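Local structure of putative DD-carboxypeptidase TP_0574 (Treponema pallidum, 1O75) at residues A274-W286 with S295-S308. The protein binds penicillin and shows zinc-stimulated carboxypeptidase activity on synthetic depsipeptides, possibly trimming peptidoglycan as a D,D-carboxypeptidase. The protein carries 2 engineered substitutions. Sequence-based numbering, arbitrary orientation.
With XE (xenon), chain F.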
loop_
_atom_site.group_PDB
_atom_site.type_symbol
_atom_site.label_atom_id
_atom_site.label_comp_id
_atom_site.label_asym_id
_atom_site.label_seq_id
_atom_site.Cartn_x
_atom_site.Cartn_y
_atom_site.Cartn_z
ATOM N N ALA B 274 14.292 -5.667 -30.369
ATOM C CA ALA B 274 13.979 -7.043 -29.994
ATOM C C ALA B 274 12.673 -7.112 -29.188
ATOM O O ALA B 274 12.209 -6.090 -28.676
ATOM C CB ALA B 274 15.129 -7.620 -29.163
ATOM N N SER B 275 12.106 -8.320 -29.091
ATOM C CA SER B 275 10.874 -8.579 -28.335
ATOM C C SER B 275 11.147 -9.738 -27.372
ATOM O O SER B 275 11.870 -10.679 -27.714
ATOM C CB SER B 275 9.734 -8.960 -29.279
ATOM O OG SER B 275 9.399 -7.860 -30.107
ATOM N N TYR B 276 10.581 -9.664 -26.169
ATOM C CA TYR B 276 10.770 -10.712 -25.182
ATOM C C TYR B 276 9.420 -11.141 -24.609
ATOM O O TYR B 276 8.473 -10.349 -24.540
ATOM C CB TYR B 276 11.670 -10.210 -24.038
ATOM C CG TYR B 276 12.923 -9.486 -24.504
ATOM C CD1 TYR B 276 13.995 -10.185 -25.062
ATOM C CD2 TYR B 276 13.022 -8.108 -24.401
ATOM C CE1 TYR B 276 15.161 -9.501 -25.519
ATOM C CE2 TYR B 276 14.179 -7.410 -24.845
ATOM C CZ TYR B 276 15.235 -8.117 -25.400
ATOM O OH TYR B 276 16.370 -7.451 -25.785
ATOM N N GLY B 277 9.339 -12.410 -24.231
ATOM C CA GLY B 277 8.134 -12.942 -23.612
ATOM C C GLY B 277 8.416 -12.862 -22.117
ATOM O O GLY B 277 9.568 -12.627 -21.725
ATOM N N THR B 278 7.393 -13.054 -21.286
ATOM C CA THR B 278 7.562 -12.978 -19.840
ATOM C C THR B 278 6.798 -14.110 -19.155
ATOM O O THR B 278 5.958 -14.779 -19.770
ATOM C CB THR B 278 7.005 -11.672 -19.278
ATOM O OG1 THR B 278 5.599 -11.597 -19.577
ATOM C CG2 THR B 278 7.751 -10.440 -19.871
ATOM N N LYS B 279 7.089 -14.303 -17.874
ATOM C CA LYS B 279 6.417 -15.338 -17.082
ATOM C C LYS B 279 5.866 -14.637 -15.848
ATOM O O LYS B 279 6.573 -13.878 -15.190
ATOM C CB LYS B 279 7.419 -16.424 -16.696
ATOM C CG LYS B 279 7.945 -17.146 -17.918
ATOM C CD LYS B 279 8.730 -18.399 -17.566
ATOM C CE LYS B 279 10.041 -18.070 -16.892
ATOM N NZ LYS B 279 10.893 -19.309 -16.751
ATOM N N HIS B 280 4.606 -14.884 -15.526
ATOM C CA HIS B 280 4.029 -14.197 -14.377
ATOM C C HIS B 280 4.719 -14.605 -13.083
ATOM O O HIS B 280 5.254 -15.700 -12.980
ATOM C CB HIS B 280 2.529 -14.470 -14.283
ATOM C CG HIS B 280 1.827 -13.531 -13.363
ATOM N ND1 HIS B 280 1.839 -12.165 -13.558
ATOM C CD2 HIS B 280 1.125 -13.748 -12.224
ATOM C CE1 HIS B 280 1.173 -11.581 -12.578
ATOM N NE2 HIS B 280 0.731 -12.517 -11.756
ATOM N N SER B 281 4.718 -13.695 -12.119
ATOM C CA SER B 281 5.332 -13.891 -10.816
ATOM C C SER B 281 6.825 -13.620 -10.910
ATOM O O SER B 281 7.375 -12.892 -10.104
ATOM C CB SER B 281 5.083 -15.301 -10.291
ATOM O OG SER B 281 5.563 -15.364 -8.969
ATOM N N ALA B 282 7.490 -14.185 -11.902
ATOM C CA ALA B 282 8.910 -13.901 -12.045
ATOM C C ALA B 282 9.118 -12.510 -12.672
ATOM O O ALA B 282 9.975 -11.750 -12.227
ATOM C CB ALA B 282 9.579 -14.978 -12.924
ATOM N N ASP B 283 8.310 -12.166 -13.680
ATOM C CA ASP B 283 8.476 -10.894 -14.399
ATOM C C ASP B 283 7.352 -9.892 -14.254
ATOM O O ASP B 283 7.509 -8.714 -14.619
ATOM C CB ASP B 283 8.664 -11.172 -15.898
ATOM C CG ASP B 283 9.719 -12.222 -16.161
ATOM O OD1 ASP B 283 10.775 -12.177 -15.502
ATOM O OD2 ASP B 283 9.494 -13.097 -17.015
ATOM N N SER B 284 6.206 -10.354 -13.759
ATOM C CA SER B 284 5.073 -9.453 -13.584
ATOM C C SER B 284 4.304 -9.860 -12.341
ATOM O O SER B 284 4.348 -11.016 -11.928
ATOM C CB SER B 284 4.133 -9.482 -14.795
ATOM O OG SER B 284 3.701 -10.795 -15.133
ATOM N N TRP B 285 3.598 -8.907 -11.751
ATOM C CA TRP B 285 2.848 -9.233 -10.556
ATOM C C TRP B 285 1.758 -8.218 -10.298
ATOM O O TRP B 285 1.777 -7.088 -10.838
ATOM C CB TRP B 285 3.797 -9.355 -9.353
ATOM C CG TRP B 285 4.674 -8.169 -9.150
ATOM C CD1 TRP B 285 4.425 -7.091 -8.346
ATOM C CD2 TRP B 285 5.923 -7.895 -9.816
ATOM N NE1 TRP B 285 5.434 -6.163 -8.472
ATOM C CE2 TRP B 285 6.364 -6.627 -9.368
ATOM C CE3 TRP B 285 6.703 -8.593 -10.744
ATOM C CZ2 TRP B 285 7.554 -6.039 -9.825
ATOM C CZ3 TRP B 285 7.890 -8.007 -11.202
ATOM C CH2 TRP B 285 8.299 -6.744 -10.741
ATOM N N TRP B 286 0.768 -8.659 -9.524
ATOM C CA TRP B 286 -0.350 -7.812 -9.143
ATOM C C TRP B 286 -0.933 -8.396 -7.857
ATOM O O TRP B 286 -0.652 -9.553 -7.528
ATOM C CB TRP B 286 -1.421 -7.749 -10.252
ATOM C CG TRP B 286 -1.847 -9.056 -10.864
ATOM C CD1 TRP B 286 -1.471 -9.546 -12.090
ATOM C CD2 TRP B 286 -2.760 -10.019 -10.315
ATOM N NE1 TRP B 286 -2.093 -10.743 -12.333
ATOM C CE2 TRP B 286 -2.889 -11.063 -11.268
ATOM C CE3 TRP B 286 -3.485 -10.100 -9.123
ATOM C CZ2 TRP B 286 -3.709 -12.179 -11.060
ATOM C CZ3 TRP B 286 -4.312 -11.218 -8.911
ATOM C CH2 TRP B 286 -4.409 -12.243 -9.885
ATOM N N SER B 295 2.475 -4.603 -12.175
ATOM C CA SER B 295 3.903 -4.294 -12.270
ATOM C C SER B 295 4.635 -5.280 -13.181
ATOM O O SER B 295 4.344 -6.481 -13.180
ATOM C CB SER B 295 4.519 -4.296 -10.878
ATOM O OG SER B 295 3.859 -3.324 -10.073
ATOM N N CYS B 296 5.575 -4.753 -13.958
ATOM C CA CYS B 296 6.361 -5.534 -14.918
ATOM C C CYS B 296 7.817 -5.225 -14.634
ATOM O O CYS B 296 8.182 -4.058 -14.558
ATOM C CB CYS B 296 6.063 -5.065 -16.354
ATOM S SG CYS B 296 4.358 -5.208 -16.788
ATOM N N GLY B 297 8.638 -6.257 -14.501
ATOM C CA GLY B 297 10.040 -6.024 -14.243
ATOM C C GLY B 297 10.936 -6.750 -15.220
ATOM O O GLY B 297 10.481 -7.627 -15.966
ATOM N N ILE B 298 12.218 -6.413 -15.201
ATOM C CA ILE B 298 13.134 -7.082 -16.100
ATOM C C ILE B 298 14.508 -7.179 -15.455
ATOM O O ILE B 298 14.883 -6.335 -14.647
ATOM C CB ILE B 298 13.236 -6.310 -17.445
ATOM C CG1 ILE B 298 13.994 -7.142 -18.482
ATOM C CG2 ILE B 298 13.942 -4.944 -17.233
ATOM C CD1 ILE B 298 14.026 -6.471 -19.868
ATOM N N ASN B 299 15.218 -8.250 -15.760
ATOM C CA ASN B 299 16.594 -8.395 -15.284
ATOM C C ASN B 299 17.361 -8.653 -16.568
ATOM O O ASN B 299 17.167 -9.676 -17.204
ATOM C CB ASN B 299 16.774 -9.580 -14.335
ATOM C CG ASN B 299 18.200 -9.681 -13.828
ATOM O OD1 ASN B 299 19.123 -9.932 -14.607
ATOM N ND2 ASN B 299 18.391 -9.476 -12.523
ATOM N N TYR B 300 18.232 -7.722 -16.943
ATOM C CA TYR B 300 18.961 -7.846 -18.206
ATOM C C TYR B 300 19.778 -9.120 -18.333
ATOM O O TYR B 300 20.128 -9.531 -19.433
ATOM C CB TYR B 300 19.858 -6.620 -18.399
ATOM C CG TYR B 300 19.094 -5.315 -18.274
ATOM C CD1 TYR B 300 19.593 -4.264 -17.496
ATOM C CD2 TYR B 300 17.865 -5.131 -18.938
ATOM C CE1 TYR B 300 18.896 -3.060 -17.377
ATOM C CE2 TYR B 300 17.162 -3.930 -18.832
ATOM C CZ TYR B 300 17.685 -2.899 -18.049
ATOM O OH TYR B 300 17.006 -1.707 -17.948
ATOM N N GLY B 301 20.067 -9.759 -17.201
ATOM C CA GLY B 301 20.870 -10.971 -17.241
ATOM C C GLY B 301 20.127 -12.280 -17.404
ATOM O O GLY B 301 20.762 -13.326 -17.493
ATOM N N PHE B 302 18.790 -12.258 -17.441
ATOM C CA PHE B 302 18.039 -13.501 -17.601
ATOM C C PHE B 302 18.164 -13.972 -19.036
ATOM O O PHE B 302 18.202 -13.161 -19.955
ATOM C CB PHE B 302 16.552 -13.303 -17.286
ATOM C CG PHE B 302 16.246 -13.025 -15.820
ATOM C CD1 PHE B 302 17.246 -13.063 -14.841
ATOM C CD2 PHE B 302 14.936 -12.748 -15.427
ATOM C CE1 PHE B 302 16.936 -12.826 -13.484
ATOM C CE2 PHE B 302 14.612 -12.515 -14.098
ATOM C CZ PHE B 302 15.616 -12.552 -13.113
ATOM N N ASP B 303 18.204 -15.279 -19.250
ATOM C CA ASP B 303 18.326 -15.773 -20.618
ATOM C C ASP B 303 17.185 -15.333 -21.525
ATOM O O ASP B 303 17.409 -15.060 -22.713
ATOM C CB ASP B 303 18.419 -17.295 -20.649
ATOM C CG ASP B 303 19.671 -17.825 -19.965
ATOM O OD1 ASP B 303 20.667 -17.078 -19.834
ATOM O OD2 ASP B 303 19.645 -19.001 -19.563
ATOM N N ARG B 304 15.958 -15.258 -20.988
ATOM C CA ARG B 304 14.839 -14.856 -21.830
ATOM C C ARG B 304 14.871 -13.383 -22.218
ATOM O O ARG B 304 14.049 -12.940 -23.020
ATOM C CB ARG B 304 13.493 -15.197 -21.167
ATOM C CG ARG B 304 13.193 -14.508 -19.818
ATOM C CD ARG B 304 11.871 -15.097 -19.198
ATOM N NE ARG B 304 11.679 -14.625 -17.823
ATOM C CZ ARG B 304 12.325 -15.115 -16.763
ATOM N NH1 ARG B 304 13.182 -16.112 -16.913
ATOM N NH2 ARG B 304 12.190 -14.550 -15.561
ATOM N N PHE B 305 15.797 -12.629 -21.637
ATOM C CA PHE B 305 15.958 -11.201 -21.941
ATOM C C PHE B 305 17.358 -10.913 -22.522
ATOM O O PHE B 305 17.833 -9.780 -22.518
ATOM C CB PHE B 305 15.732 -10.342 -20.679
ATOM C CG PHE B 305 14.354 -10.512 -20.079
ATOM C CD1 PHE B 305 13.233 -10.450 -20.890
ATOM C CD2 PHE B 305 14.186 -10.750 -18.710
ATOM C CE1 PHE B 305 11.940 -10.630 -20.354
ATOM C CE2 PHE B 305 12.900 -10.928 -18.150
ATOM C CZ PHE B 305 11.775 -10.872 -18.971
ATOM N N LYS B 306 18.000 -11.954 -23.027
ATOM C CA LYS B 306 19.344 -11.824 -23.578
ATOM C C LYS B 306 19.431 -10.684 -24.596
ATOM O O LYS B 306 18.681 -10.665 -25.564
ATOM C CB LYS B 306 19.759 -13.142 -24.250
ATOM C CG LYS B 306 21.208 -13.133 -24.712
ATOM C CD LYS B 306 21.601 -14.422 -25.434
ATOM C CE LYS B 306 22.986 -14.262 -26.064
ATOM N NZ LYS B 306 23.532 -15.556 -26.568
ATOM N N GLY B 307 20.329 -9.734 -24.346
ATOM C CA GLY B 307 20.518 -8.616 -25.254
ATOM C C GLY B 307 19.782 -7.361 -24.832
ATOM O O GLY B 307 19.958 -6.299 -25.432
ATOM N N SER B 308 18.956 -7.469 -23.795
ATOM C CA SER B 308 18.194 -6.319 -23.342
ATOM C C SER B 308 19.120 -5.455 -22.532
ATOM O O SER B 308 20.189 -5.889 -22.159
ATOM C CB SER B 308 17.043 -6.774 -22.450
ATOM O OG SER B 308 17.576 -7.397 -21.295
HETATM XE XE XE F . 9.686 -4.095 -17.607
HETATM O O HOH W 1 17.870 -8.790 -27.446
HETATM O O HOH W 2 12.011 -13.754 -24.532
HETATM O O HOH W 3 11.991 -9.978 -14.834
HETATM O O HOH W 4 1.806 -4.515 -8.924
#
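Both carboxylate oxygens of the buried Asp283 are held side-on by Arg304: NH2 reaches OD1 and NE reaches OD2, each at 2.8 Å, with the carboxylate and guanidinium planes 36° apart. The backbone N of Lys279 also bonds OD2, from its anti side, so these three donors fix the group from several directions; a water donates to OD1 and, weakly, to Gly297 O. Lys279 lays its CE over one guanidinium face; its ammonium nitrogen makes a salt bridge with Asp46, which would temper the like charge of Arg304 NH1 close by. The ring of Phe305 puts its edge to Asp283, CE2 lying 3.6 Å from OD1, and also to the face of Tyr276 in an offset T-shaped pair with planes at 89°. Strands 284-285 and 293-298 form a beta hairpin at the edge of a four-stranded antiparallel sheet, Trp285 and Ser295 being a hydrogen-bonded pair. With CG between its backbone N and carbonyl carbon (chi1 53°), Trp285 folds its indole over Ser295, whose CB sits 3.5 Å from the five-membered ring centroid in a CH-pi contact. Further along, Gly297 N bonds Asp283 O at 2.7 Å. Cys296 O lies 3.4 Å from the bound xenon, in a pocket completed by Tyr260 and Phe331.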